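Local coordinates for condensin complex subunit 3 (Schizosaccharomyces pombe, PDB 5OQR), which acts as a regulatory subunit of the condensin complex, which is required for converting interphase chromatin into condensed, mitotic-like chromosomes, at residues A[485-489]-A[490-494]; A[564-567]-A[568-572]; A[588-591]-A[592-596]; A[646-649]-A[650-654]; A[729-732]-A[733-736]. One frame throughout, in Å; residues are numbered along the deposited sequence.

Contact 1 of 5, residues A[485-489]-A[490-494]; sequences DMLKT and LIIPA
M486 and L490 run side by side in the same direction, one helical turn apart, and the methyl CE of M486 ends against CD1 of L490. Bends at chi2 (-43°) and chi3 (-68°) turn the methyl end of M486 to L490. Together with I491 these two make the tightly packed side, all three being buried against neighbouring helices. M486 and L490 press on helix 416-434, meeting I427 there, and on helix 457-471. I491 fills the next position, its CD1 3.9 Å from CD2 of L487 and its branches against C509, L510 and V513 of helix 500-514. The backbone beneath is irregular: M486 O takes the N-H of L490 at 3.0 Å from above the carbonyl plane and also the N-H of I491 at 3.0 Å, nearly straight and within that plane. L487 O then receives I492 N at 3.0 Å, again five residues on, so the turn widens into a pi-type one.

The opposite character appears at K488, I492 and P493. I492 lays CG1 near the L487 carbonyl and is otherwise exposed, as is K488. The proline ring rests its CG 3.3 Å from K488 O and 3.5 Å from T489 O; having no N-H, P493 cannot bond to the preceding turn, and the helix kinks. A pi-widened, proline-kinked helix with one greasy face is thus part of HEAT repeat 7 in this solenoid.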
loop_
_atom_site.group_PDB
_atom_site.type_symbol
_atom_site.label_atom_id
_atom_site.label_comp_id
_atom_site.label_asym_id
_atom_site.label_seq_id
_atom_site.Cartn_x
_atom_site.Cartn_y
_atom_site.Cartn_z
ATOM N N ASP A 485 30.455 -32.942 -12.325
ATOM C CA ASP A 485 29.612 -33.800 -13.149
ATOM C C ASP A 485 28.489 -33.000 -13.798
ATOM O O ASP A 485 28.353 -32.986 -15.027
ATOM C CB ASP A 485 29.044 -34.937 -12.298
ATOM C CG ASP A 485 28.433 -36.042 -13.137
ATOM O OD1 ASP A 485 27.518 -36.730 -12.642
ATOM O OD2 ASP A 485 28.868 -36.224 -14.294
ATOM N N MET A 486 27.670 -32.328 -12.986
ATOM C CA MET A 486 26.574 -31.535 -13.537
ATOM C C MET A 486 27.088 -30.499 -14.527
ATOM O O MET A 486 26.435 -30.221 -15.539
ATOM C CB MET A 486 25.796 -30.849 -12.412
ATOM C CG MET A 486 25.284 -31.786 -11.324
ATOM S SD MET A 486 24.569 -33.303 -11.966
ATOM C CE MET A 486 23.137 -32.633 -12.759
ATOM N N LEU A 487 28.255 -29.916 -14.256
ATOM C CA LEU A 487 28.827 -28.941 -15.177
ATOM C C LEU A 487 29.169 -29.588 -16.513
ATOM O O LEU A 487 28.724 -29.133 -17.572
ATOM C CB LEU A 487 30.068 -28.299 -14.552
ATOM C CG LEU A 487 29.847 -27.253 -13.458
ATOM C CD1 LEU A 487 31.173 -26.870 -12.835
ATOM C CD2 LEU A 487 29.150 -26.018 -14.003
ATOM N N LYS A 488 29.964 -30.660 -16.483
ATOM C CA LYS A 488 30.404 -31.290 -17.723
ATOM C C LYS A 488 29.240 -31.919 -18.475
ATOM O O LYS A 488 29.178 -31.846 -19.706
ATOM C CB LYS A 488 31.470 -32.347 -17.431
ATOM C CG LYS A 488 32.794 -31.780 -16.950
ATOM C CD LYS A 488 33.937 -32.773 -17.122
ATOM C CE LYS A 488 33.883 -33.903 -16.106
ATOM N NZ LYS A 488 35.252 -34.315 -15.683
ATOM N N THR A 489 28.306 -32.538 -17.754
ATOM C CA THR A 489 27.287 -33.349 -18.409
ATOM C C THR A 489 26.108 -32.522 -18.907
ATOM O O THR A 489 25.525 -32.859 -19.942
ATOM C CB THR A 489 26.790 -34.433 -17.452
ATOM O OG1 THR A 489 27.910 -35.145 -16.911
ATOM C CG2 THR A 489 25.884 -35.416 -18.179
ATOM N N LEU A 490 25.740 -31.451 -18.206
ATOM C CA LEU A 490 24.491 -30.762 -18.516
ATOM C C LEU A 490 24.638 -29.253 -18.678
ATOM O O LEU A 490 24.214 -28.696 -19.695
ATOM C CB LEU A 490 23.463 -31.062 -17.429
ATOM C CG LEU A 490 23.053 -32.532 -17.363
ATOM C CD1 LEU A 490 23.150 -33.046 -15.950
ATOM C CD2 LEU A 490 21.648 -32.716 -17.903
ATOM N N ILE A 491 25.233 -28.579 -17.694
ATOM C CA ILE A 491 25.198 -27.118 -17.665
ATOM C C ILE A 491 25.984 -26.536 -18.835
ATOM O O ILE A 491 25.452 -25.748 -19.626
ATOM C CB ILE A 491 25.719 -26.595 -16.315
ATOM C CG1 ILE A 491 24.742 -26.977 -15.206
ATOM C CG2 ILE A 491 25.895 -25.076 -16.346
ATOM C CD1 ILE A 491 25.304 -26.847 -13.816
ATOM N N ILE A 492 27.263 -26.897 -18.957
ATOM C CA ILE A 492 28.074 -26.367 -20.054
ATOM C C ILE A 492 27.481 -26.744 -21.405
ATOM O O ILE A 492 27.310 -25.849 -22.249
ATOM C CB ILE A 492 29.539 -26.816 -19.905
ATOM C CG1 ILE A 492 30.088 -26.482 -18.514
ATOM C CG2 ILE A 492 30.401 -26.162 -20.985
ATOM C CD1 ILE A 492 30.161 -25.013 -18.195
ATOM N N PRO A 493 27.147 -28.007 -21.682
ATOM C CA PRO A 493 26.456 -28.311 -22.946
ATOM C C PRO A 493 25.220 -27.458 -23.176
ATOM O O PRO A 493 24.953 -27.053 -24.314
ATOM C CB PRO A 493 26.101 -29.796 -22.793
ATOM C CG PRO A 493 27.097 -30.326 -21.835
ATOM C CD PRO A 493 27.403 -29.222 -20.886
ATOM N N ALA A 494 24.459 -27.173 -22.121
ATOM C CA ALA A 494 23.282 -26.325 -22.263
ATOM C C ALA A 494 23.675 -24.889 -22.582
ATOM O O ALA A 494 23.062 -24.248 -23.441
ATOM C CB ALA A 494 22.443 -26.380 -20.988
#

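Contact 2 of 5, residues A[564-567]-A[568-572]; sequences DAIS and SILFE
The ring of F571 leans back over the preceding turn, where the S567 carbonyl stands obliquely to it and CE2 of the ring is 4.1 Å from CB of S567. With chi1 at -74° the ring sits beside its own backbone N, which brings it to this carbonyl. Outside the helix, the ring stacks with that of F604 and also touches L603 and P607. Replacing F571 with an alanine would probably leave F604 without its stacking partner and open a gap beside S567.

S567 O is at the same time the acceptor for F571 N (2.9 Å). Next to it, OG of S567 turns to other partners, hydrogen-bonding R600 NH2 and the backbone O of E563. On an adjoining face of the helix I566 and L570 point the same way, with CG2 of I566 4.1 Å from CD1 of L570, while I566 O accepts L570 N at 3.1 Å. I569 places CG1 between its backbone N and carbonyl carbon (chi1 67°), which brings that branch next to the I566 carbonyl O. S568, by contrast, is exposed, and its N-H bonds to D564 O at 2.9 Å.

Around helix 563-574 the divisions are clear: I566 and I569 face helix 537-554, A565 and I569 also meet helix 518-534, L570 reaches helix 580-597, and F571 packs on helix 601-613.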
loop_
_atom_site.group_PDB
_atom_site.type_symbol
_atom_site.label_atom_id
_atom_site.label_comp_id
_atom_site.label_asym_id
_atom_site.label_seq_id
_atom_site.Cartn_x
_atom_site.Cartn_y
_atom_site.Cartn_z
ATOM N N ASP A 564 34.082 -1.506 -12.215
ATOM C CA ASP A 564 33.542 -0.517 -13.141
ATOM C C ASP A 564 32.606 -1.159 -14.156
ATOM O O ASP A 564 31.602 -0.555 -14.551
ATOM C CB ASP A 564 34.682 0.214 -13.851
ATOM C CG ASP A 564 35.585 0.959 -12.887
ATOM O OD1 ASP A 564 35.146 1.990 -12.336
ATOM O OD2 ASP A 564 36.735 0.517 -12.684
ATOM N N ALA A 565 32.915 -2.381 -14.591
ATOM C CA ALA A 565 32.070 -3.050 -15.573
ATOM C C ALA A 565 30.721 -3.426 -14.976
ATOM O O ALA A 565 29.688 -3.315 -15.644
ATOM C CB ALA A 565 32.779 -4.289 -16.116
ATOM N N ILE A 566 30.708 -3.873 -13.722
ATOM C CA ILE A 566 29.453 -4.239 -13.078
ATOM C C ILE A 566 28.621 -2.996 -12.799
ATOM O O ILE A 566 27.414 -2.964 -13.062
ATOM C CB ILE A 566 29.731 -5.045 -11.796
ATOM C CG1 ILE A 566 30.246 -6.437 -12.170
ATOM C CG2 ILE A 566 28.478 -5.154 -10.931
ATOM C CD1 ILE A 566 30.806 -7.227 -11.012
ATOM N N SER A 567 29.254 -1.952 -12.258
ATOM C CA SER A 567 28.541 -0.702 -12.026
ATOM C C SER A 567 27.966 -0.155 -13.325
ATOM O O SER A 567 26.868 0.412 -13.338
ATOM C CB SER A 567 29.477 0.317 -11.380
ATOM O OG SER A 567 29.975 -0.161 -10.144
ATOM N N SER A 568 28.689 -0.328 -14.432
ATOM C CA SER A 568 28.213 0.162 -15.720
ATOM C C SER A 568 26.867 -0.452 -16.084
ATOM O O SER A 568 25.913 0.264 -16.408
ATOM C CB SER A 568 29.249 -0.134 -16.802
ATOM O OG SER A 568 28.746 0.187 -18.086
ATOM N N ILE A 569 26.767 -1.784 -16.042
ATOM C CA ILE A 569 25.517 -2.430 -16.428
ATOM C C ILE A 569 24.409 -2.075 -15.449
ATOM O O ILE A 569 23.237 -1.996 -15.833
ATOM C CB ILE A 569 25.696 -3.956 -16.551
ATOM C CG1 ILE A 569 25.972 -4.597 -15.189
ATOM C CG2 ILE A 569 26.829 -4.280 -17.513
ATOM C CD1 ILE A 569 25.838 -6.091 -15.190
ATOM N N LEU A 570 24.751 -1.852 -14.179
ATOM C CA LEU A 570 23.754 -1.408 -13.212
ATOM C C LEU A 570 23.244 -0.012 -13.552
ATOM O O LEU A 570 22.050 0.271 -13.396
ATOM C CB LEU A 570 24.339 -1.439 -11.802
ATOM C CG LEU A 570 24.578 -2.823 -11.194
ATOM C CD1 LEU A 570 25.396 -2.716 -9.922
ATOM C CD2 LEU A 570 23.258 -3.521 -10.909
ATOM N N PHE A 571 24.131 0.876 -14.010
ATOM C CA PHE A 571 23.692 2.188 -14.476
ATOM C C PHE A 571 22.823 2.058 -15.717
ATOM O O PHE A 571 21.721 2.613 -15.781
ATOM C CB PHE A 571 24.897 3.083 -14.780
ATOM C CG PHE A 571 25.605 3.589 -13.564
ATOM C CD1 PHE A 571 24.925 4.311 -12.602
ATOM C CD2 PHE A 571 26.958 3.358 -13.390
ATOM C CE1 PHE A 571 25.577 4.780 -11.484
ATOM C CE2 PHE A 571 27.614 3.825 -12.274
ATOM C CZ PHE A 571 26.922 4.539 -11.321
ATOM N N GLU A 572 23.315 1.333 -16.721
ATOM C CA GLU A 572 22.578 1.189 -17.971
ATOM C C GLU A 572 21.192 0.610 -17.722
ATOM O O GLU A 572 20.195 1.097 -18.268
ATOM C CB GLU A 572 23.372 0.308 -18.933
ATOM C CG GLU A 572 22.916 0.384 -20.373
ATOM C CD GLU A 572 23.828 -0.387 -21.306
ATOM O OE1 GLU A 572 23.334 -0.916 -22.323
ATOM O OE2 GLU A 572 25.040 -0.467 -21.016
#

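Contact 3 of 5, residues A[588-591]-A[592-596]; sequences EAIA and KLLVI
A591 O accepts two backbone N-H groups, V595 N at 3.2 Å in a nearly straight bond and L594 N at 3.4 Å in a weak, bent one. The neighbouring turns are more regular: L593 N reaches A589 O at 3.0 Å and L594 N reaches I590 O at 3.0 Å.

K592 is the unusual side chain. Its CG stands between the backbone N and the carbonyl carbon (chi1 36°), which folds the aliphatic stem against the turn before, CG lying 3.1 Å from E588 O and 3.3 Å from A589 O. A further bend at chi3 brings NZ to 4.7 Å from E588 OE2; these opposite charges are near but not in contact. Each polar end instead serves a second protein chain: NZ donates to its backbone and makes a cation-pi contact with an aromatic side chain, and E588 OE2 bonds to an aromatic side chain of it. I590 and L594 meet CG2 to CD1 at 4.2 Å, and both pack on helix 601-613.

One face of helix 580-597 packs among helices 537-554, 563-574, 601-613 and 621-635 of the helical solenoid; the other protein chain meets E588, K592 and I596, consistent with an alpha-solenoid that offers a face to a partner.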
loop_
_atom_site.group_PDB
_atom_site.type_symbol
_atom_site.label_atom_id
_atom_site.label_comp_id
_atom_site.label_asym_id
_atom_site.label_seq_id
_atom_site.Cartn_x
_atom_site.Cartn_y
_atom_site.Cartn_z
ATOM N N GLU A 588 16.421 -2.464 -8.168
ATOM C CA GLU A 588 16.391 -3.360 -7.019
ATOM C C GLU A 588 17.788 -3.853 -6.670
ATOM O O GLU A 588 18.160 -3.893 -5.494
ATOM C CB GLU A 588 15.459 -4.537 -7.298
ATOM C CG GLU A 588 15.093 -5.334 -6.063
ATOM C CD GLU A 588 14.117 -6.454 -6.356
ATOM O OE1 GLU A 588 13.666 -6.565 -7.515
ATOM O OE2 GLU A 588 13.800 -7.223 -5.425
ATOM N N ALA A 589 18.578 -4.225 -7.678
ATOM C CA ALA A 589 19.935 -4.701 -7.429
ATOM C C ALA A 589 20.762 -3.646 -6.703
ATOM O O ALA A 589 21.420 -3.937 -5.699
ATOM C CB ALA A 589 20.599 -5.091 -8.748
ATOM N N ILE A 590 20.741 -2.410 -7.205
ATOM C CA ILE A 590 21.455 -1.318 -6.548
ATOM C C ILE A 590 21.000 -1.185 -5.101
ATOM O O ILE A 590 21.815 -1.045 -4.183
ATOM C CB ILE A 590 21.249 -0.009 -7.330
ATOM C CG1 ILE A 590 21.921 -0.109 -8.700
ATOM C CG2 ILE A 590 21.805 1.186 -6.561
ATOM C CD1 ILE A 590 21.356 0.835 -9.729
ATOM N N ALA A 591 19.687 -1.227 -4.879
ATOM C CA ALA A 591 19.150 -1.039 -3.535
ATOM C C ALA A 591 19.750 -2.036 -2.551
ATOM O O ALA A 591 20.183 -1.658 -1.459
ATOM C CB ALA A 591 17.629 -1.161 -3.561
ATOM N N LYS A 592 19.777 -3.322 -2.914
ATOM C CA LYS A 592 20.280 -4.321 -1.975
ATOM C C LYS A 592 21.798 -4.280 -1.864
ATOM O O LYS A 592 22.340 -4.541 -0.785
ATOM C CB LYS A 592 19.807 -5.727 -2.361
ATOM C CG LYS A 592 19.718 -6.015 -3.845
ATOM C CD LYS A 592 19.407 -7.478 -4.124
ATOM C CE LYS A 592 17.985 -7.843 -3.720
ATOM N NZ LYS A 592 17.716 -9.292 -3.931
ATOM N N LEU A 593 22.503 -3.948 -2.947
ATOM C CA LEU A 593 23.949 -3.783 -2.853
ATOM C C LEU A 593 24.325 -2.662 -1.889
ATOM O O LEU A 593 25.345 -2.754 -1.199
ATOM C CB LEU A 593 24.545 -3.505 -4.233
ATOM C CG LEU A 593 24.579 -4.650 -5.242
ATOM C CD1 LEU A 593 25.164 -4.168 -6.553
ATOM C CD2 LEU A 593 25.380 -5.826 -4.713
ATOM N N LEU A 594 23.518 -1.602 -1.826
ATOM C CA LEU A 594 23.806 -0.504 -0.906
ATOM C C LEU A 594 23.545 -0.914 0.538
ATOM O O LEU A 594 24.408 -0.743 1.407
ATOM C CB LEU A 594 22.969 0.722 -1.281
ATOM C CG LEU A 594 23.653 1.825 -2.096
ATOM C CD1 LEU A 594 24.465 1.269 -3.251
ATOM C CD2 LEU A 594 22.611 2.794 -2.622
ATOM N N VAL A 595 22.362 -1.458 0.815
ATOM C CA VAL A 595 22.008 -1.810 2.186
ATOM C C VAL A 595 22.879 -2.951 2.697
ATOM O O VAL A 595 23.347 -2.927 3.840
ATOM C CB VAL A 595 20.514 -2.167 2.270
ATOM C CG1 VAL A 595 20.146 -2.610 3.677
ATOM C CG2 VAL A 595 19.665 -0.983 1.849
ATOM N N ILE A 596 23.099 -3.970 1.868
ATOM C CA ILE A 596 23.804 -5.164 2.322
ATOM C C ILE A 596 25.307 -4.927 2.349
ATOM O O ILE A 596 25.988 -5.279 3.318
ATOM C CB ILE A 596 23.447 -6.369 1.429
ATOM C CG1 ILE A 596 21.936 -6.622 1.430
ATOM C CG2 ILE A 596 24.174 -7.620 1.903
ATOM C CD1 ILE A 596 21.489 -7.584 0.360
#

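Contact 4 of 5, residues A[646-649]-A[650-654]; sequences ATIF and CDALL
F649 and L653 carry the apolar part of this contact, standing side by side and pointing the same way one turn apart. Both have CG anti to the backbone N (chi1 -174° and -166°), which swings the ring and the isobutyl group out on one face of the helix; CE1 of the ring comes 3.8 Å from CD2 of L653, obliquely. The ring edge also passes C650 N, near the ring plane, with CD1 4.3 Å from the sulfur of C650. I648 offers CD1 to the methyl of A652 at 4.3 Å on another side. Putting an alanine at F649 would probably open a gap beside L653 and strip helices 669-682 and 706-717 of the ring they pack against.

The direct backbone bonds come next: A652 N to I648 O and L653 N to F649 O, each 2.9 Å.

Just before these, the pattern breaks. Instead of a direct bond, a water stands between A646 O and C650 N. The water oxygen lies 2.6 Å from A646 O, to which it donates, and 2.9 Å from C650 N, from which it accepts.

D651 is exposed and T647 partly so. The D651 side chain touches K606, while OG1 of T647 is bonded to W643 O.

Taken together, the apolar face meets the neighbouring helices, and a single bridging water satisfies the carbonyl and N-H of an opened turn, which probably lets the helix depart from regular geometry there without stranding these two polar groups.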
loop_
_atom_site.group_PDB
_atom_site.type_symbol
_atom_site.label_atom_id
_atom_site.label_comp_id
_atom_site.label_asym_id
_atom_site.label_seq_id
_atom_site.Cartn_x
_atom_site.Cartn_y
_atom_site.Cartn_z
ATOM N N ALA A 646 22.884 13.864 2.008
ATOM C CA ALA A 646 23.128 15.301 2.011
ATOM C C ALA A 646 24.338 15.662 1.161
ATOM O O ALA A 646 24.419 16.780 0.643
ATOM C CB ALA A 646 23.315 15.797 3.444
ATOM N N THR A 647 25.278 14.730 0.994
ATOM C CA THR A 647 26.492 15.015 0.237
ATOM C C THR A 647 26.222 15.122 -1.260
ATOM O O THR A 647 26.968 15.801 -1.973
ATOM C CB THR A 647 27.533 13.934 0.517
ATOM O OG1 THR A 647 27.897 13.981 1.901
ATOM C CG2 THR A 647 28.781 14.128 -0.337
ATOM N N ILE A 648 25.181 14.457 -1.755
ATOM C CA ILE A 648 24.793 14.534 -3.159
ATOM C C ILE A 648 23.441 15.193 -3.338
ATOM O O ILE A 648 23.007 15.403 -4.479
ATOM C CB ILE A 648 24.812 13.143 -3.829
ATOM C CG1 ILE A 648 23.924 12.141 -3.081
ATOM C CG2 ILE A 648 26.232 12.615 -3.910
ATOM C CD1 ILE A 648 22.495 12.102 -3.561
ATOM N N PHE A 649 22.761 15.524 -2.241
ATOM C CA PHE A 649 21.497 16.247 -2.262
ATOM C C PHE A 649 21.446 17.322 -3.343
ATOM O O PHE A 649 20.613 17.268 -4.255
ATOM C CB PHE A 649 21.283 16.865 -0.876
ATOM C CG PHE A 649 19.950 17.527 -0.691
ATOM C CD1 PHE A 649 19.688 18.766 -1.248
ATOM C CD2 PHE A 649 18.970 16.922 0.070
ATOM C CE1 PHE A 649 18.467 19.374 -1.067
ATOM C CE2 PHE A 649 17.751 17.526 0.256
ATOM C CZ PHE A 649 17.496 18.753 -0.312
ATOM N N CYS A 650 22.331 18.315 -3.248
ATOM C CA CYS A 650 22.231 19.485 -4.115
ATOM C C CYS A 650 22.369 19.101 -5.581
ATOM O O CYS A 650 21.598 19.561 -6.429
ATOM C CB CYS A 650 23.292 20.514 -3.725
ATOM S SG CYS A 650 23.003 21.295 -2.128
ATOM N N ASP A 651 23.349 18.259 -5.901
ATOM C CA ASP A 651 23.572 17.896 -7.297
ATOM C C ASP A 651 22.406 17.088 -7.847
ATOM O O ASP A 651 22.009 17.268 -9.003
ATOM C CB ASP A 651 24.878 17.118 -7.431
ATOM C CG ASP A 651 26.013 17.746 -6.645
ATOM O OD1 ASP A 651 26.761 18.560 -7.225
ATOM O OD2 ASP A 651 26.150 17.428 -5.443
ATOM N N ALA A 652 21.844 16.190 -7.035
ATOM C CA ALA A 652 20.668 15.446 -7.465
ATOM C C ALA A 652 19.490 16.377 -7.701
ATOM O O ALA A 652 18.777 16.249 -8.702
ATOM C CB ALA A 652 20.310 14.386 -6.424
ATOM N N LEU A 653 19.274 17.329 -6.793
ATOM C CA LEU A 653 18.125 18.220 -6.916
ATOM C C LEU A 653 18.295 19.180 -8.086
ATOM O O LEU A 653 17.322 19.503 -8.776
ATOM C CB LEU A 653 17.926 18.984 -5.610
ATOM C CG LEU A 653 16.597 19.716 -5.435
ATOM C CD1 LEU A 653 15.429 18.742 -5.429
ATOM C CD2 LEU A 653 16.625 20.520 -4.148
ATOM N N LEU A 654 19.519 19.651 -8.325
ATOM C CA LEU A 654 19.760 20.518 -9.473
ATOM C C LEU A 654 19.525 19.776 -10.781
ATOM O O LEU A 654 18.937 20.327 -11.718
ATOM C CB LEU A 654 21.184 21.075 -9.421
ATOM C CG LEU A 654 21.481 22.093 -8.319
ATOM C CD1 LEU A 654 22.943 22.498 -8.368
ATOM C CD2 LEU A 654 20.586 23.315 -8.445
HETATM O O HOH W 1 24.653 18.153 -1.570
#

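Contact 5 of 5, residues A[729-732]-A[733-736]; sequences FMIS and LLGK
F729 and L733 meet at a slant rather than in parallel: the far end of the ring, CZ, comes 4.1 Å from CD2 of L733, approaching neither face-on nor edge-on. F729 throws its ring clear of the backbone N (chi1 179°) and L733 keeps CG beside its own N (chi1 -52°); the ring end and CD2 meet one turn apart. L733 spreads its other methyl, CD1, to the sulfur of M730 at 4.3 Å, and thus sits between the phenyl ring and the thioether. I731 and L734 form a separate pair, CG2 to CD1 4.4 Å, turned to helix 767-785, whereas F729 and L733 face helices 639-661 and 669-682. On the outer side K736 trails its aliphatic stem past the S732 carbonyl, CG 3.7 Å from O.

Underneath, most of the backbone bonds link residues three apart. L734 N reaches I731 O at 3.0 Å, lying well above the carbonyl plane, and K736 N reaches L733 O at 2.9 Å; L733 N to M730 O and G735 N to S732 O are weak. This spacing is 3-10-like.

In chemical terms, several of the backbone bonds are weak, and side-chain packing probably contributes much of the contact: dispersion between ring, thioether and leucine methyls, with apolar groups on two flanks of the helix in HEAT repeat 9.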
loop_
_atom_site.group_PDB
_atom_site.type_symbol
_atom_site.label_atom_id
_atom_site.label_comp_id
_atom_site.label_asym_id
_atom_site.label_seq_id
_atom_site.Cartn_x
_atom_site.Cartn_y
_atom_site.Cartn_z
ATOM N N PHE A 729 15.383 28.917 -5.347
ATOM C CA PHE A 729 14.824 27.719 -4.736
ATOM C C PHE A 729 15.812 27.075 -3.774
ATOM O O PHE A 729 15.420 26.595 -2.705
ATOM C CB PHE A 729 14.405 26.727 -5.818
ATOM C CG PHE A 729 13.843 25.455 -5.271
ATOM C CD1 PHE A 729 14.550 24.273 -5.370
ATOM C CD2 PHE A 729 12.617 25.447 -4.632
ATOM C CE1 PHE A 729 14.038 23.102 -4.856
ATOM C CE2 PHE A 729 12.099 24.281 -4.114
ATOM C CZ PHE A 729 12.811 23.108 -4.221
ATOM N N MET A 730 17.096 27.052 -4.131
ATOM C CA MET A 730 18.091 26.467 -3.240
ATOM C C MET A 730 18.172 27.227 -1.926
ATOM O O MET A 730 18.410 26.623 -0.874
ATOM C CB MET A 730 19.456 26.435 -3.925
ATOM C CG MET A 730 19.485 25.625 -5.213
ATOM S SD MET A 730 18.929 23.921 -5.003
ATOM C CE MET A 730 20.284 23.229 -4.064
ATOM N N ILE A 731 17.976 28.548 -1.961
ATOM C CA ILE A 731 17.961 29.332 -0.731
ATOM C C ILE A 731 16.710 29.020 0.077
ATOM O O ILE A 731 16.743 28.992 1.311
ATOM C CB ILE A 731 18.071 30.834 -1.060
ATOM C CG1 ILE A 731 19.463 31.150 -1.606
ATOM C CG2 ILE A 731 17.794 31.697 0.176
ATOM C CD1 ILE A 731 19.564 32.496 -2.287
ATOM N N SER A 732 15.589 28.776 -0.607
ATOM C CA SER A 732 14.350 28.420 0.076
ATOM C C SER A 732 14.544 27.254 1.034
ATOM O O SER A 732 13.856 27.169 2.057
ATOM C CB SER A 732 13.273 28.074 -0.951
ATOM O OG SER A 732 13.687 26.999 -1.775
ATOM N N LEU A 733 15.474 26.349 0.726
ATOM C CA LEU A 733 15.651 25.159 1.551
ATOM C C LEU A 733 16.273 25.488 2.900
ATOM O O LEU A 733 16.000 24.798 3.888
ATOM C CB LEU A 733 16.508 24.139 0.804
ATOM C CG LEU A 733 16.011 23.814 -0.606
ATOM C CD1 LEU A 733 16.976 22.882 -1.304
ATOM C CD2 LEU A 733 14.614 23.217 -0.558
ATOM N N LEU A 734 17.105 26.532 2.965
ATOM C CA LEU A 734 17.717 26.914 4.234
ATOM C C LEU A 734 16.666 27.195 5.299
ATOM O O LEU A 734 16.910 26.960 6.486
ATOM C CB LEU A 734 18.609 28.137 4.033
ATOM C CG LEU A 734 19.900 27.893 3.254
ATOM C CD1 LEU A 734 20.436 29.196 2.704
ATOM C CD2 LEU A 734 20.937 27.226 4.138
ATOM N N GLY A 735 15.494 27.686 4.899
ATOM C CA GLY A 735 14.430 27.941 5.851
ATOM C C GLY A 735 13.725 26.691 6.329
ATOM O O GLY A 735 13.120 26.707 7.405
ATOM N N LYS A 736 13.788 25.609 5.557
ATOM C CA LYS A 736 13.143 24.360 5.937
ATOM C C LYS A 736 14.047 23.451 6.755
ATOM O O LYS A 736 13.553 22.504 7.374
ATOM C CB LYS A 736 12.672 23.610 4.690
ATOM C CG LYS A 736 11.874 24.463 3.724
ATOM C CD LYS A 736 11.531 23.704 2.460
ATOM C CE LYS A 736 10.848 24.602 1.442
ATOM N NZ LYS A 736 9.604 25.215 1.979
#

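All five contacts lie along single helices of the C-terminal part of the solenoid, in series along the chain. Contact 3 is the buried one and the only one touched by the second protein; the others have a packed face and an exposed one. Contacts 2 and 3 belong to successive helices and touch through L570, their centres about 13 Å apart. Contacts 4 and 5 touch likewise, L653 and F649 meeting the helix of contact 5. Contact 1 stands alone, about 29 Å from contact 2 between centres. Their backbones differ too: pi-type widening and proline in contact 1, a water bridge in contact 4, three-residue spacing in contact 5.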